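Local atomic coordinates of lipase (Acinetobacter baumannii, PDB entry 4OPM), a protein that probably hydrolyses ester bonds of lipids as a putative lipase of the alpha/beta hydrolase fold. Residues His65-Asn70 with Gln287-Leu292. Residues are numbered along the deposited sequence; the frame is centred on the assembly and turned at random.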
ATOM      1  N   HIS A  65      -4.130   6.663 -11.952  1.00 14.69           N
ATOM      2  CA  HIS A  65      -4.634   7.507 -13.051  1.00 13.92           C
ATOM      3  C   HIS A  65      -3.515   7.845 -14.072  1.00 17.09           C
ATOM      4  O   HIS A  65      -3.787   7.924 -15.265  1.00 17.41           O
ATOM      5  CB  HIS A  65      -5.218   8.801 -12.465  1.00 14.05           C
ATOM      6  CG  HIS A  65      -5.567   9.843 -13.484  1.00 16.94           C
ATOM      7  ND1 HIS A  65      -6.727   9.764 -14.223  1.00 18.20           N
ATOM      8  CD2 HIS A  65      -4.903  10.977 -13.821  1.00 18.09           C
ATOM      9  CE1 HIS A  65      -6.741  10.844 -14.989  1.00 17.99           C
ATOM     10  NE2 HIS A  65      -5.653  11.595 -14.794  1.00 17.69           N
ATOM     11  N   TYR A  66      -2.263   8.040 -13.594  1.00 14.95           N
ATOM     12  CA  TYR A  66      -1.140   8.417 -14.457  1.00 15.11           C
ATOM     13  C   TYR A  66      -0.371   7.222 -15.021  1.00 20.15           C
ATOM     14  O   TYR A  66       0.562   7.423 -15.805  1.00 19.73           O
ATOM     15  CB  TYR A  66      -0.159   9.311 -13.667  1.00 15.51           C
ATOM     16  CG  TYR A  66      -0.785  10.624 -13.262  1.00 16.07           C
ATOM     17  CD1 TYR A  66      -0.830  11.697 -14.149  1.00 18.00           C
ATOM     18  CD2 TYR A  66      -1.381  10.780 -12.014  1.00 15.83           C
ATOM     19  CE1 TYR A  66      -1.462  12.890 -13.810  1.00 17.92           C
ATOM     20  CE2 TYR A  66      -2.022  11.967 -11.661  1.00 16.09           C
ATOM     21  CZ  TYR A  66      -2.055  13.022 -12.563  1.00 21.25           C
ATOM     22  OH  TYR A  66      -2.673  14.204 -12.252  1.00 18.15           O
ATOM     23  N   LEU A  67      -0.744   6.004 -14.618  1.00 16.99           N
ATOM     24  CA  LEU A  67       0.006   4.802 -14.997  1.00 16.99           C
ATOM     25  C   LEU A  67      -0.752   3.876 -15.941  1.00 20.35           C
ATOM     26  O   LEU A  67      -0.124   3.067 -16.625  1.00 20.21           O
ATOM     27  CB  LEU A  67       0.381   4.021 -13.717  1.00 16.86           C
ATOM     28  CG  LEU A  67       1.301   4.756 -12.719  1.00 20.17           C
ATOM     29  CD1 LEU A  67       1.357   4.032 -11.408  1.00 19.85           C
ATOM     30  CD2 LEU A  67       2.700   4.992 -13.301  1.00 21.10           C
ATOM     31  N   THR A  68      -2.085   3.978 -15.982  1.00 18.95           N
ATOM     32  CA  THR A  68      -2.917   3.083 -16.788  1.00 19.12           C
ATOM     33  C   THR A  68      -2.801   3.358 -18.312  1.00 24.78           C
ATOM     34  O   THR A  68      -3.281   2.543 -19.087  1.00 25.68           O
ATOM     35  CB  THR A  68      -4.364   3.122 -16.316  1.00 21.17           C
ATOM     36  OG1 THR A  68      -4.814   4.474 -16.289  1.00 20.17           O
ATOM     37  CG2 THR A  68      -4.558   2.470 -14.961  1.00 16.14           C
ATOM     38  N   THR A  69      -2.156   4.453 -18.745  1.00 22.30           N
ATOM     39  CA  THR A  69      -1.997   4.681 -20.187  1.00 23.66           C
ATOM     40  C   THR A  69      -0.836   3.817 -20.703  1.00 29.11           C
ATOM     41  O   THR A  69      -1.012   3.092 -21.685  1.00 31.02           O
ATOM     42  CB  THR A  69      -1.808   6.171 -20.523  1.00 35.66           C
ATOM     43  OG1 THR A  69      -2.968   6.897 -20.117  1.00 37.80           O
ATOM     44  CG2 THR A  69      -1.569   6.416 -22.018  1.00 35.48           C
ATOM     45  N   ASN A  70       0.318   3.850 -20.011  1.00 23.56           N
ATOM     46  CA  ASN A  70       1.512   3.151 -20.469  1.00 23.45           C
ATOM     47  C   ASN A  70       1.862   1.873 -19.695  1.00 25.43           C
ATOM     48  O   ASN A  70       2.847   1.212 -20.042  1.00 25.27           O
ATOM     49  CB  ASN A  70       2.694   4.115 -20.467  1.00 24.01           C
ATOM     50  CG  ASN A  70       2.508   5.198 -21.486  1.00 39.89           C
ATOM     51  OD1 ASN A  70       2.117   4.946 -22.626  1.00 33.14           O
ATOM     52  ND2 ASN A  70       2.673   6.434 -21.077  1.00 32.77           N
ATOM     53  N   GLN A 287       8.473  11.301  -9.928  1.00 13.91           N
ATOM     54  CA  GLN A 287       9.617  10.434  -9.634  1.00 15.65           C
ATOM     55  C   GLN A 287       9.433   9.007 -10.174  1.00 18.76           C
ATOM     56  O   GLN A 287      10.386   8.419 -10.691  1.00 18.34           O
ATOM     57  CB  GLN A 287       9.840  10.347  -8.109  1.00 17.19           C
ATOM     58  CG  GLN A 287      10.063  11.717  -7.440  1.00 19.69           C
ATOM     59  CD  GLN A 287      11.275  12.468  -7.958  1.00 27.77           C
ATOM     60  OE1 GLN A 287      12.308  11.881  -8.330  1.00 23.69           O
ATOM     61  NE2 GLN A 287      11.176  13.790  -7.973  1.00 21.84           N
ATOM     62  N   TYR A 288       8.238   8.425 -10.002  1.00 15.23           N
ATOM     63  CA  TYR A 288       8.019   7.018 -10.348  1.00 15.00           C
ATOM     64  C   TYR A 288       8.064   6.720 -11.858  1.00 19.17           C
ATOM     65  O   TYR A 288       8.672   5.713 -12.242  1.00 18.58           O
ATOM     66  CB  TYR A 288       6.690   6.529  -9.744  1.00 15.97           C
ATOM     67  CG  TYR A 288       6.490   5.028  -9.737  1.00 16.17           C
ATOM     68  CD1 TYR A 288       7.572   4.155  -9.580  1.00 17.19           C
ATOM     69  CD2 TYR A 288       5.210   4.478  -9.781  1.00 16.62           C
ATOM     70  CE1 TYR A 288       7.385   2.772  -9.523  1.00 17.68           C
ATOM     71  CE2 TYR A 288       5.010   3.100  -9.713  1.00 17.63           C
ATOM     72  CZ  TYR A 288       6.101   2.253  -9.592  1.00 20.65           C
ATOM     73  OH  TYR A 288       5.893   0.904  -9.505  1.00 18.28           O
ATOM     74  N   VAL A 289       7.438   7.562 -12.702  1.00 15.87           N
ATOM     75  CA  VAL A 289       7.421   7.323 -14.151  1.00 17.17           C
ATOM     76  C   VAL A 289       8.889   7.309 -14.728  1.00 19.33           C
ATOM     77  O   VAL A 289       9.233   6.328 -15.386  1.00 18.27           O
ATOM     78  CB  VAL A 289       6.453   8.296 -14.879  1.00 21.37           C
ATOM     79  CG1 VAL A 289       6.687   8.298 -16.387  1.00 22.32           C
ATOM     80  CG2 VAL A 289       4.995   7.935 -14.559  1.00 20.67           C
ATOM     81  N   PRO A 290       9.796   8.277 -14.445  1.00 17.58           N
ATOM     82  CA  PRO A 290      11.178   8.155 -14.968  1.00 18.54           C
ATOM     83  C   PRO A 290      11.913   6.915 -14.428  1.00 20.48           C
ATOM     84  O   PRO A 290      12.698   6.315 -15.159  1.00 20.38           O
ATOM     85  CB  PRO A 290      11.853   9.449 -14.492  1.00 20.54           C
ATOM     86  CG  PRO A 290      10.729  10.390 -14.234  1.00 24.68           C
ATOM     87  CD  PRO A 290       9.625   9.545 -13.707  1.00 19.30           C
ATOM     88  N   PHE A 291      11.612   6.502 -13.178  1.00 16.06           N
ATOM     89  CA  PHE A 291      12.196   5.307 -12.556  1.00 16.05           C
ATOM     90  C   PHE A 291      11.786   4.061 -13.356  1.00 19.12           C
ATOM     91  O   PHE A 291      12.654   3.280 -13.747  1.00 18.68           O
ATOM     92  CB  PHE A 291      11.778   5.185 -11.078  1.00 16.57           C
ATOM     93  CG  PHE A 291      12.191   3.884 -10.422  1.00 17.59           C
ATOM     94  CD1 PHE A 291      13.520   3.654 -10.057  1.00 20.17           C
ATOM     95  CD2 PHE A 291      11.260   2.874 -10.200  1.00 18.66           C
ATOM     96  CE1 PHE A 291      13.901   2.451  -9.445  1.00 21.40           C
ATOM     97  CE2 PHE A 291      11.640   1.670  -9.598  1.00 21.22           C
ATOM     98  CZ  PHE A 291      12.958   1.465  -9.224  1.00 20.93           C
ATOM     99  N   LEU A 292      10.477   3.897 -13.620  1.00 16.44           N
ATOM    100  CA  LEU A 292       9.946   2.769 -14.398  1.00 17.41           C
ATOM    101  C   LEU A 292      10.549   2.756 -15.808  1.00 21.32           C
ATOM    102  O   LEU A 292      10.950   1.686 -16.278  1.00 21.06           O
ATOM    103  CB  LEU A 292       8.415   2.833 -14.468  1.00 17.42           C
ATOM    104  CG  LEU A 292       7.647   2.568 -13.166  1.00 20.38           C
ATOM    105  CD1 LEU A 292       6.156   2.920 -13.346  1.00 20.02           C
ATOM    106  CD2 LEU A 292       7.765   1.090 -12.747  1.00 20.35           C
TER
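The Tyr288 ring takes a methyl group on one face and another at its rim: Leu292 CD1, from the next turn of the same helix, sits 3.7 Å above the ring plane and over its centre, while Leu67 CD1 of the facing loop comes in at the edge, close to the plane, with CE2 of Tyr288 4.1 Å away. This ring also stacks with Phe141 of the central sheet.

Within 65-70, Leu67 alone makes side-chain contacts with 287-292, and its two branches divide the work. While CD1 goes to the tyrosine, CD2 rests 3.9 Å from Val289 CG2 and 4.0 Å from Leu292 CD1, so the fork meets three side chains of 287-292. Turning CG away from its own carbonyl carbon (chi1 -62°) swings the fork over to the helix. Leu67 crosses Tyr288 and Leu292 at roughly right angles but runs antiparallel to the Val289 side chain.

Helix 281-298 thereby packs against the loop that leads from helix 61-64 into strand 72-76, on one flank of the alpha/beta hydrolase sheet. Leu47 of strand 46-50 touches both Leu67 and Leu292, extending the cluster onto the sheet. Since every contact between the two segments is apolar, with Leu67, Tyr288 and Leu292 buried, they are held together by van der Waals packing and exclusion of water rather than by directional polar bonds.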